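Side-chain contacts in phosphorylated carbohydrates phosphatase TM_1254 (Thermotoga maritima msb8, PDB 3KBB), which dephosphorylates phosphorylated sugars such as erythrose 4-phosphate and fructose 6-phosphate, using a divalent metal and working fastest with cobalt: residues V161-S166 / E206-V211; E21-V26 / V45-G50; P52-A57 / E65-R70. One frame throughout, in Å; residues are numbered along the deposited sequence.

Overall arrangement
The three contacts divide between the core and the helical cap of a HAD hydrolase. Contact 1 is in the parallel-sheet core, buried between strand 160-164 and helix 208-215. Contacts 2 and 3 lie in the cap, among the helices that follow strand 3-7, on the opposite side of the chain's centre. Their centres are about 8 Å apart and both use helix 47-57, whereas contact 1 is centred about 28 Å from contact 2 and 36 Å from contact 3. Contacts 1 and 3 are apolar, each built round a phenylalanine ring. Contact 2 is only partly buried and polar, a tyrosine meeting a carboxylate. Val26 CG1 against Phe67 CE1, 3.6 Å apart, joins contacts 2 and 3.

Contact 1. Residues V161-S166 / E206-V211; sequences VVFEDS and EEILNV
Phe163 reaches out from the parallel sheet of the Rossmann-like HAD core to meet Ile208 and Val211 on the helix 208-215 that covers it. The contact is apolar. Ile208 lies over one face of the ring, the two side chains overlapping as they point opposite ways. Its CG2 makes a CH-pi contact, 3.9 Å from the Phe163 ring centroid and 16° off the ring normal, displaced toward the rim on the CE1 and CZ side. CG1 of Ile208 lies by the adjoining CD1–CE1 side, 3.9 Å from Phe163 CD1. With chi1 at -70°, Ile208 sets CG1 beside its backbone N and CG2 anti to it, and both branches reach the ring. Val211 CG1 meets the edge, 4.0 Å from Phe163 CZ. The rings of Tyr182 and Phe6, on the neighbouring strands, also meet that of Phe163, with planes not far from its own.

Polar groups gather instead at the strand's end, where Glu164 and Asp165 come near Asp7, the nucleophile by similarity; acidic residues here fit motif IV of the family. Asp165 N bonds Glu164 OE1 at 2.9 Å, on the anti side of the carboxylate.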
loop_
_atom_site.group_PDB
_atom_site.type_symbol
_atom_site.label_atom_id
_atom_site.label_comp_id
_atom_site.label_asym_id
_atom_site.label_seq_id
_atom_site.Cartn_x
_atom_site.Cartn_y
_atom_site.Cartn_z
ATOM N N VAL A 161 -1.571 -2.242 17.217
ATOM C CA VAL A 161 -1.200 -0.929 16.648
ATOM C C VAL A 161 -1.245 -1.098 15.124
ATOM O O VAL A 161 -0.840 -2.134 14.608
ATOM C CB VAL A 161 0.238 -0.546 17.042
ATOM C CG1 VAL A 161 0.653 0.772 16.334
ATOM C CG2 VAL A 161 0.321 -0.341 18.525
ATOM N N VAL A 162 -1.790 -0.107 14.407
ATOM C CA VAL A 162 -1.885 -0.190 12.942
ATOM C C VAL A 162 -1.089 0.953 12.326
ATOM O O VAL A 162 -1.139 2.064 12.862
ATOM C CB VAL A 162 -3.389 -0.035 12.525
ATOM C CG1 VAL A 162 -3.547 0.168 10.982
ATOM C CG2 VAL A 162 -4.182 -1.270 12.926
ATOM N N PHE A 163 -0.406 0.705 11.215
ATOM C CA PHE A 163 0.272 1.746 10.419
ATOM C C PHE A 163 -0.411 1.793 9.065
ATOM O O PHE A 163 -0.351 0.829 8.251
ATOM C CB PHE A 163 1.770 1.437 10.297
ATOM C CG PHE A 163 2.485 1.599 11.603
ATOM C CD1 PHE A 163 2.887 2.878 12.020
ATOM C CD2 PHE A 163 2.649 0.516 12.472
ATOM C CE1 PHE A 163 3.493 3.050 13.252
ATOM C CE2 PHE A 163 3.237 0.674 13.733
ATOM C CZ PHE A 163 3.654 1.962 14.135
ATOM N N GLU A 164 -1.091 2.913 8.827
ATOM C CA GLU A 164 -1.941 3.037 7.675
ATOM C C GLU A 164 -1.539 4.266 6.875
ATOM O O GLU A 164 -0.912 5.147 7.399
ATOM C CB GLU A 164 -3.412 3.132 8.083
ATOM C CG GLU A 164 -4.228 1.848 7.777
ATOM C CD GLU A 164 -4.398 1.563 6.268
ATOM O OE1 GLU A 164 -3.988 2.388 5.443
ATOM O OE2 GLU A 164 -4.936 0.501 5.903
ATOM N N ASP A 165 -1.906 4.352 5.611
ATOM C CA ASP A 165 -1.427 5.479 4.805
ATOM C C ASP A 165 -2.541 6.110 3.964
ATOM O O ASP A 165 -2.284 7.033 3.191
ATOM C CB ASP A 165 -0.231 5.077 3.957
ATOM C CG ASP A 165 -0.630 4.487 2.620
ATOM O OD1 ASP A 165 -1.601 3.707 2.584
ATOM O OD2 ASP A 165 -0.015 4.888 1.571
ATOM N N SER A 166 -3.761 5.614 4.095
ATOM C CA SER A 166 -4.895 6.274 3.377
ATOM C C SER A 166 -6.079 6.589 4.292
ATOM O O SER A 166 -6.293 5.920 5.305
ATOM C CB SER A 166 -5.365 5.393 2.225
ATOM O OG SER A 166 -6.120 4.299 2.699
ATOM N N GLU A 206 10.528 5.999 8.280
ATOM C CA GLU A 206 11.735 5.997 9.131
ATOM C C GLU A 206 11.447 6.214 10.594
ATOM O O GLU A 206 12.295 5.919 11.412
ATOM C CB GLU A 206 12.714 7.133 8.755
ATOM C CG GLU A 206 12.939 7.328 7.305
ATOM C CD GLU A 206 11.929 8.286 6.726
ATOM O OE1 GLU A 206 12.080 9.515 6.934
ATOM O OE2 GLU A 206 11.003 7.812 6.051
ATOM N N GLU A 207 10.287 6.786 10.928
ATOM C CA GLU A 207 9.966 7.084 12.334
ATOM C C GLU A 207 9.191 5.959 13.019
ATOM O O GLU A 207 8.917 6.015 14.215
ATOM C CB GLU A 207 9.188 8.407 12.447
ATOM C CG GLU A 207 10.062 9.660 12.158
ATOM C CD GLU A 207 9.277 10.895 11.688
ATOM O OE1 GLU A 207 8.014 10.923 11.747
ATOM O OE2 GLU A 207 9.957 11.861 11.232
ATOM N N ILE A 208 8.826 4.937 12.251
ATOM C CA ILE A 208 7.958 3.873 12.791
ATOM C C ILE A 208 8.693 3.104 13.902
ATOM O O ILE A 208 8.114 2.785 14.939
ATOM C CB ILE A 208 7.506 2.938 11.665
ATOM C CG1 ILE A 208 6.505 3.684 10.736
ATOM C CG2 ILE A 208 6.889 1.643 12.246
ATOM C CD1 ILE A 208 6.097 2.892 9.472
ATOM N N LEU A 209 9.972 2.838 13.684
ATOM C CA LEU A 209 10.756 2.116 14.694
ATOM C C LEU A 209 10.696 2.775 16.075
ATOM O O LEU A 209 10.395 2.128 17.055
ATOM C CB LEU A 209 12.197 1.938 14.210
ATOM C CG LEU A 209 13.144 1.302 15.250
ATOM C CD1 LEU A 209 12.732 -0.092 15.705
ATOM C CD2 LEU A 209 14.495 1.261 14.640
ATOM N N ASN A 210 10.956 4.082 16.155
ATOM C CA ASN A 210 10.859 4.767 17.437
ATOM C C ASN A 210 9.450 4.794 18.038
ATOM O O ASN A 210 9.281 4.688 19.267
ATOM C CB ASN A 210 11.488 6.174 17.366
ATOM C CG ASN A 210 13.003 6.132 17.191
ATOM O OD1 ASN A 210 13.664 5.141 17.520
ATOM N ND2 ASN A 210 13.560 7.220 16.671
ATOM N N VAL A 211 8.420 4.882 17.193
ATOM C CA VAL A 211 7.070 4.674 17.712
ATOM C C VAL A 211 6.945 3.306 18.405
ATOM O O VAL A 211 6.403 3.207 19.502
ATOM C CB VAL A 211 5.991 4.822 16.619
ATOM C CG1 VAL A 211 4.628 4.395 17.177
ATOM C CG2 VAL A 211 5.949 6.272 16.148
#

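Contact 2. Residues E21-V26 / V45-G50; sequences EAYRRV and VPEREG. With SO4 (sulfate ion), chain C.
Tyr23 turns its ring toward Glu47 with CG anti to the carbonyl carbon (chi1 -69°), while Glu47 holds CG anti to its own backbone N (chi1 -170°) and runs on extended, which carries the carboxylate across to the phenol. There Tyr23 OH donates a short hydrogen bond of 2.5 Å to Glu47 OE2. The oxygen lies near the plane of the ring at its edge, but the hydroxyl comes to the anti side of the carboxylate and somewhat out of its plane; ring and carboxylate planes differ by 41°. Lys75 of helix 64-82 makes a salt bridge to the same OE2, so this oxygen is held by a phenol and an ammonium together, an arrangement that would favour the charged carboxylate.

The two helices belong to the helical cap that HAD hydrolases of this type insert after the first strand of the core. Helix 19-29 contributes Tyr23, whose ring also touches Leu51 and Leu54, and helix 47-57 starts just after Pro46, its N-cap residue. At that start a sulfate, probably from the crystallisation liquor, takes a hydrogen bond from Glu47 N to its O3 at 2.8 Å, as anions often do at a helix N-terminus. Elsewhere on helix 19-29, Glu21, Arg24 and Arg25 form a salt-bridge network. Arg24 grips Glu21 side-on, NE to OE1 at 2.8 Å and NH2 to OE2 at 2.9 Å. Glu21 OE2 accepts a second bond through its anti lone pair, from Arg25 NE at 2.9 Å, and Arg25 NH2 makes a further salt bridge to Glu81 of helix 64-82.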
loop_
_atom_site.group_PDB
_atom_site.type_symbol
_atom_site.label_atom_id
_atom_site.label_comp_id
_atom_site.label_asym_id
_atom_site.label_seq_id
_atom_site.Cartn_x
_atom_site.Cartn_y
_atom_site.Cartn_z
ATOM N N GLU A 21 6.871 6.383 -14.550
ATOM C CA GLU A 21 7.797 5.624 -15.382
ATOM C C GLU A 21 7.155 4.424 -16.103
ATOM O O GLU A 21 7.419 4.184 -17.298
ATOM C CB GLU A 21 9.055 5.219 -14.590
ATOM C CG GLU A 21 10.071 4.456 -15.404
ATOM C CD GLU A 21 10.522 5.204 -16.661
ATOM O OE1 GLU A 21 10.415 6.460 -16.701
ATOM O OE2 GLU A 21 11.023 4.525 -17.587
ATOM N N ALA A 22 6.289 3.689 -15.399
ATOM C CA ALA A 22 5.582 2.555 -16.009
ATOM C C ALA A 22 4.719 3.023 -17.200
ATOM O O ALA A 22 4.786 2.433 -18.294
ATOM C CB ALA A 22 4.692 1.857 -14.965
ATOM N N TYR A 23 3.948 4.080 -16.986
ATOM C CA TYR A 23 3.050 4.582 -18.041
ATOM C C TYR A 23 3.839 5.284 -19.159
ATOM O O TYR A 23 3.472 5.201 -20.337
ATOM C CB TYR A 23 1.982 5.504 -17.483
ATOM C CG TYR A 23 0.936 4.838 -16.602
ATOM C CD1 TYR A 23 0.923 3.452 -16.402
ATOM C CD2 TYR A 23 -0.070 5.597 -16.027
ATOM C CE1 TYR A 23 -0.060 2.842 -15.576
ATOM C CE2 TYR A 23 -1.048 5.010 -15.240
ATOM C CZ TYR A 23 -1.038 3.641 -15.021
ATOM O OH TYR A 23 -2.025 3.126 -14.217
ATOM N N ARG A 24 4.935 5.932 -18.781
ATOM C CA ARG A 24 5.859 6.539 -19.765
ATOM C C ARG A 24 6.448 5.472 -20.691
ATOM O O ARG A 24 6.504 5.673 -21.921
ATOM C CB ARG A 24 6.951 7.353 -19.048
ATOM C CG ARG A 24 7.749 8.312 -19.985
ATOM C CD ARG A 24 9.132 8.668 -19.415
ATOM N NE ARG A 24 9.968 7.486 -19.308
ATOM C CZ ARG A 24 10.629 6.929 -20.317
ATOM N NH1 ARG A 24 10.611 7.499 -21.537
ATOM N NH2 ARG A 24 11.348 5.837 -20.101
ATOM N N ARG A 25 6.879 4.344 -20.132
ATOM C CA ARG A 25 7.356 3.217 -20.930
ATOM C C ARG A 25 6.302 2.608 -21.858
ATOM O O ARG A 25 6.616 2.209 -22.994
ATOM C CB ARG A 25 7.910 2.116 -20.033
ATOM C CG ARG A 25 9.251 2.472 -19.427
ATOM C CD ARG A 25 9.823 1.284 -18.634
ATOM N NE ARG A 25 10.962 1.653 -17.788
ATOM C CZ ARG A 25 11.820 0.769 -17.290
ATOM N NH1 ARG A 25 11.667 -0.536 -17.550
ATOM N NH2 ARG A 25 12.827 1.178 -16.522
ATOM N N VAL A 26 5.068 2.507 -21.368
ATOM C CA VAL A 26 3.973 2.035 -22.207
ATOM C C VAL A 26 3.844 2.949 -23.422
ATOM O O VAL A 26 3.883 2.462 -24.565
ATOM C CB VAL A 26 2.641 2.014 -21.458
ATOM C CG1 VAL A 26 1.487 1.657 -22.422
ATOM C CG2 VAL A 26 2.728 1.038 -20.324
ATOM N N VAL A 45 -7.825 9.162 -10.829
ATOM C CA VAL A 45 -8.942 8.218 -11.014
ATOM C C VAL A 45 -8.463 6.776 -10.938
ATOM O O VAL A 45 -7.287 6.506 -11.175
ATOM C CB VAL A 45 -9.727 8.414 -12.372
ATOM C CG1 VAL A 45 -10.232 9.803 -12.503
ATOM C CG2 VAL A 45 -8.885 8.000 -13.598
ATOM N N PRO A 46 -9.365 5.839 -10.591
ATOM C CA PRO A 46 -9.004 4.410 -10.576
ATOM C C PRO A 46 -8.414 3.895 -11.884
ATOM O O PRO A 46 -8.890 4.240 -12.978
ATOM C CB PRO A 46 -10.337 3.694 -10.286
ATOM C CG PRO A 46 -11.395 4.735 -10.331
ATOM C CD PRO A 46 -10.749 6.060 -10.126
ATOM N N GLU A 47 -7.403 3.041 -11.764
ATOM C CA GLU A 47 -6.696 2.504 -12.932
ATOM C C GLU A 47 -7.616 1.807 -13.949
ATOM O O GLU A 47 -7.373 1.861 -15.155
ATOM C CB GLU A 47 -5.546 1.589 -12.495
ATOM C CG GLU A 47 -4.612 1.174 -13.615
ATOM C CD GLU A 47 -3.404 0.410 -13.111
ATOM O OE1 GLU A 47 -3.579 -0.517 -12.294
ATOM O OE2 GLU A 47 -2.270 0.727 -13.530
ATOM N N ARG A 48 -8.675 1.163 -13.468
ATOM C CA ARG A 48 -9.621 0.501 -14.367
ATOM C C ARG A 48 -10.174 1.431 -15.464
ATOM O O ARG A 48 -10.251 1.029 -16.627
ATOM C CB ARG A 48 -10.777 -0.103 -13.563
ATOM C CG ARG A 48 -11.786 -0.891 -14.400
ATOM C CD ARG A 48 -12.755 -1.660 -13.498
ATOM N NE ARG A 48 -13.551 -0.776 -12.642
ATOM C CZ ARG A 48 -14.560 -1.182 -11.870
ATOM N NH1 ARG A 48 -14.903 -2.468 -11.831
ATOM N NH2 ARG A 48 -15.228 -0.305 -11.129
ATOM N N GLU A 49 -10.572 2.646 -15.083
ATOM C CA GLU A 49 -11.070 3.653 -16.036
ATOM C C GLU A 49 -9.960 4.565 -16.553
ATOM O O GLU A 49 -10.125 5.250 -17.562
ATOM C CB GLU A 49 -12.132 4.539 -15.390
ATOM C CG GLU A 49 -13.455 3.838 -15.099
ATOM C CD GLU A 49 -13.424 3.128 -13.766
ATOM O OE1 GLU A 49 -12.932 3.731 -12.790
ATOM O OE2 GLU A 49 -13.867 1.964 -13.703
ATOM N N GLY A 50 -8.852 4.597 -15.829
ATOM C CA GLY A 50 -7.693 5.416 -16.198
ATOM C C GLY A 50 -6.957 4.910 -17.420
ATOM O O GLY A 50 -6.539 5.712 -18.278
HETATM S S SO4 C . -7.035 2.188 -8.104
HETATM O O1 SO4 C . -6.224 1.186 -7.422
HETATM O O2 SO4 C . -7.393 3.248 -7.166
HETATM O O3 SO4 C . -6.284 2.761 -9.217
HETATM O O4 SO4 C . -8.250 1.560 -8.609
#

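Contact 3. Residues P52-A57 / E65-R70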
loop_
_atom_site.group_PDB
_atom_site.type_symbol
_atom_site.label_atom_id
_atom_site.label_comp_id
_atom_site.label_asym_id
_atom_site.label_seq_id
_atom_site.Cartn_x
_atom_site.Cartn_y
_atom_site.Cartn_z
ATOM N N PRO A 52 -8.013 2.984 -20.139
ATOM C CA PRO A 52 -8.655 3.289 -21.424
ATOM C C PRO A 52 -8.534 4.758 -21.830
ATOM O O PRO A 52 -8.331 5.036 -23.012
ATOM C CB PRO A 52 -10.128 2.927 -21.182
ATOM C CG PRO A 52 -10.119 1.959 -20.071
ATOM C CD PRO A 52 -8.970 2.397 -19.176
ATOM N N ILE A 53 -8.651 5.673 -20.866
ATOM C CA ILE A 53 -8.433 7.097 -21.086
ATOM C C ILE A 53 -6.997 7.370 -21.566
ATOM O O ILE A 53 -6.788 8.088 -22.528
ATOM C CB ILE A 53 -8.723 7.951 -19.822
ATOM C CG1 ILE A 53 -10.229 7.978 -19.484
ATOM C CG2 ILE A 53 -8.223 9.370 -20.004
ATOM C CD1 ILE A 53 -10.551 8.629 -18.133
ATOM N N LEU A 54 -6.019 6.807 -20.875
ATOM C CA LEU A 54 -4.628 6.967 -21.278
ATOM C C LEU A 54 -4.450 6.554 -22.738
ATOM O O LEU A 54 -3.811 7.267 -23.523
ATOM C CB LEU A 54 -3.724 6.155 -20.340
ATOM C CG LEU A 54 -2.206 6.100 -20.592
ATOM C CD1 LEU A 54 -1.562 7.467 -20.402
ATOM C CD2 LEU A 54 -1.554 5.055 -19.698
HETATM N N MSE A 55 -5.021 5.413 -23.111
HETATM C CA MSE A 55 -4.852 4.874 -24.448
HETATM C C MSE A 55 -5.371 5.857 -25.481
HETATM O O MSE A 55 -4.688 6.122 -26.459
HETATM C CB MSE A 55 -5.568 3.524 -24.599
HETATM C CG MSE A 55 -5.269 2.841 -25.902
HETATM SE SE MSE A 55 -6.482 1.289 -26.138
HETATM C CE MSE A 55 -8.197 2.219 -26.119
ATOM N N GLU A 56 -6.568 6.399 -25.257
ATOM C CA GLU A 56 -7.152 7.374 -26.188
ATOM C C GLU A 56 -6.462 8.743 -26.129
ATOM O O GLU A 56 -6.310 9.404 -27.162
ATOM C CB GLU A 56 -8.661 7.551 -25.966
ATOM C CG GLU A 56 -9.466 6.275 -26.173
ATOM C CD GLU A 56 -9.450 5.755 -27.619
ATOM O OE1 GLU A 56 -9.037 6.492 -28.556
ATOM O OE2 GLU A 56 -9.881 4.604 -27.821
ATOM N N ALA A 57 -6.062 9.166 -24.935
ATOM C CA ALA A 57 -5.341 10.428 -24.789
ATOM C C ALA A 57 -4.077 10.422 -25.665
ATOM O O ALA A 57 -3.719 11.450 -26.269
ATOM C CB ALA A 57 -4.977 10.665 -23.334
ATOM N N GLU A 65 -7.411 -4.739 -24.633
ATOM C CA GLU A 65 -6.848 -5.963 -24.094
ATOM C C GLU A 65 -5.332 -5.975 -24.256
ATOM O O GLU A 65 -4.602 -6.267 -23.303
ATOM C CB GLU A 65 -7.482 -7.184 -24.783
ATOM C CG GLU A 65 -6.704 -8.467 -24.604
ATOM C CD GLU A 65 -7.464 -9.714 -25.041
ATOM O OE1 GLU A 65 -8.519 -9.590 -25.696
ATOM O OE2 GLU A 65 -6.984 -10.824 -24.732
ATOM N N ASN A 66 -4.874 -5.660 -25.466
ATOM C CA ASN A 66 -3.449 -5.571 -25.762
ATOM C C ASN A 66 -2.771 -4.458 -24.961
ATOM O O ASN A 66 -1.663 -4.644 -24.437
ATOM C CB ASN A 66 -3.229 -5.366 -27.258
ATOM C CG ASN A 66 -3.297 -6.669 -28.054
ATOM O OD1 ASN A 66 -3.192 -7.771 -27.494
ATOM N ND2 ASN A 66 -3.456 -6.544 -29.373
ATOM N N PHE A 67 -3.446 -3.315 -24.859
ATOM C CA PHE A 67 -2.925 -2.173 -24.103
ATOM C C PHE A 67 -2.720 -2.534 -22.636
ATOM O O PHE A 67 -1.640 -2.307 -22.080
ATOM C CB PHE A 67 -3.855 -0.972 -24.235
ATOM C CG PHE A 67 -3.294 0.300 -23.641
ATOM C CD1 PHE A 67 -2.307 1.020 -24.317
ATOM C CD2 PHE A 67 -3.753 0.776 -22.418
ATOM C CE1 PHE A 67 -1.788 2.197 -23.774
ATOM C CE2 PHE A 67 -3.244 1.951 -21.859
ATOM C CZ PHE A 67 -2.253 2.666 -22.536
ATOM N N LYS A 68 -3.761 -3.111 -22.022
ATOM C CA LYS A 68 -3.725 -3.522 -20.609
ATOM C C LYS A 68 -2.600 -4.497 -20.339
ATOM O O LYS A 68 -1.969 -4.445 -19.289
ATOM C CB LYS A 68 -5.062 -4.126 -20.179
ATOM C CG LYS A 68 -6.133 -3.088 -19.915
ATOM C CD LYS A 68 -7.393 -3.707 -19.297
ATOM C CE LYS A 68 -8.318 -4.273 -20.366
ATOM N NZ LYS A 68 -9.645 -4.723 -19.824
ATOM N N LYS A 69 -2.341 -5.374 -21.306
ATOM C CA LYS A 69 -1.254 -6.336 -21.195
ATOM C C LYS A 69 0.101 -5.625 -21.172
ATOM O O LYS A 69 1.002 -6.017 -20.435
ATOM C CB LYS A 69 -1.318 -7.354 -22.346
ATOM C CG LYS A 69 -0.249 -8.456 -22.235
ATOM C CD LYS A 69 -0.404 -9.554 -23.270
ATOM C CE LYS A 69 0.729 -10.569 -23.127
ATOM N NZ LYS A 69 0.398 -11.863 -23.790
ATOM N N ARG A 70 0.235 -4.586 -21.997
ATOM C CA ARG A 70 1.483 -3.826 -22.081
ATOM C C ARG A 70 1.712 -3.065 -20.788
ATOM O O ARG A 70 2.831 -3.014 -20.276
ATOM C CB ARG A 70 1.434 -2.849 -23.255
ATOM C CG ARG A 70 1.458 -3.515 -24.622
ATOM C CD ARG A 70 2.867 -3.786 -25.123
ATOM N NE ARG A 70 3.397 -2.676 -25.901
ATOM C CZ ARG A 70 3.122 -2.434 -27.182
ATOM N NH1 ARG A 70 2.289 -3.211 -27.862
ATOM N NH2 ARG A 70 3.671 -1.391 -27.780
#
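Segments 52-57 and 65-70, from two successive helices of the cap joined by a short loop, come nearest at Met55 and Phe67, with CA atoms 7.3 Å apart. Phe67 reaches across to helix 47-57, laying one ring face against Met55, which is selenomethionine in this model. Met55 CB stands over the middle of that face, 3.8 Å from the Phe67 ring centroid and only 4° off the normal, a CH-pi contact. CG continues over the ring, 3.8 Å from Phe67 CD1. At chi3 (61°) the chain bends, and the selenium ends up obliquely placed, 4.8 Å from the Phe67 ring centroid and 35° off its normal, a Met-aromatic contact that also brings SE to 4.0 Å from Phe67 CB.

Leu54 takes the edge instead. It stands roughly perpendicular to Phe67, and its CD2 lies in the ring plane, 3.8 Å from Phe67 CZ. Ile60, from the loop joining the helices, touches both Met55 and Phe67, while Tyr23 of helix 19-29 touches Leu54. What holds these two segments together is apolar contact, CH-pi and selenium-aromatic included, which depends on close fit more than on bond direction.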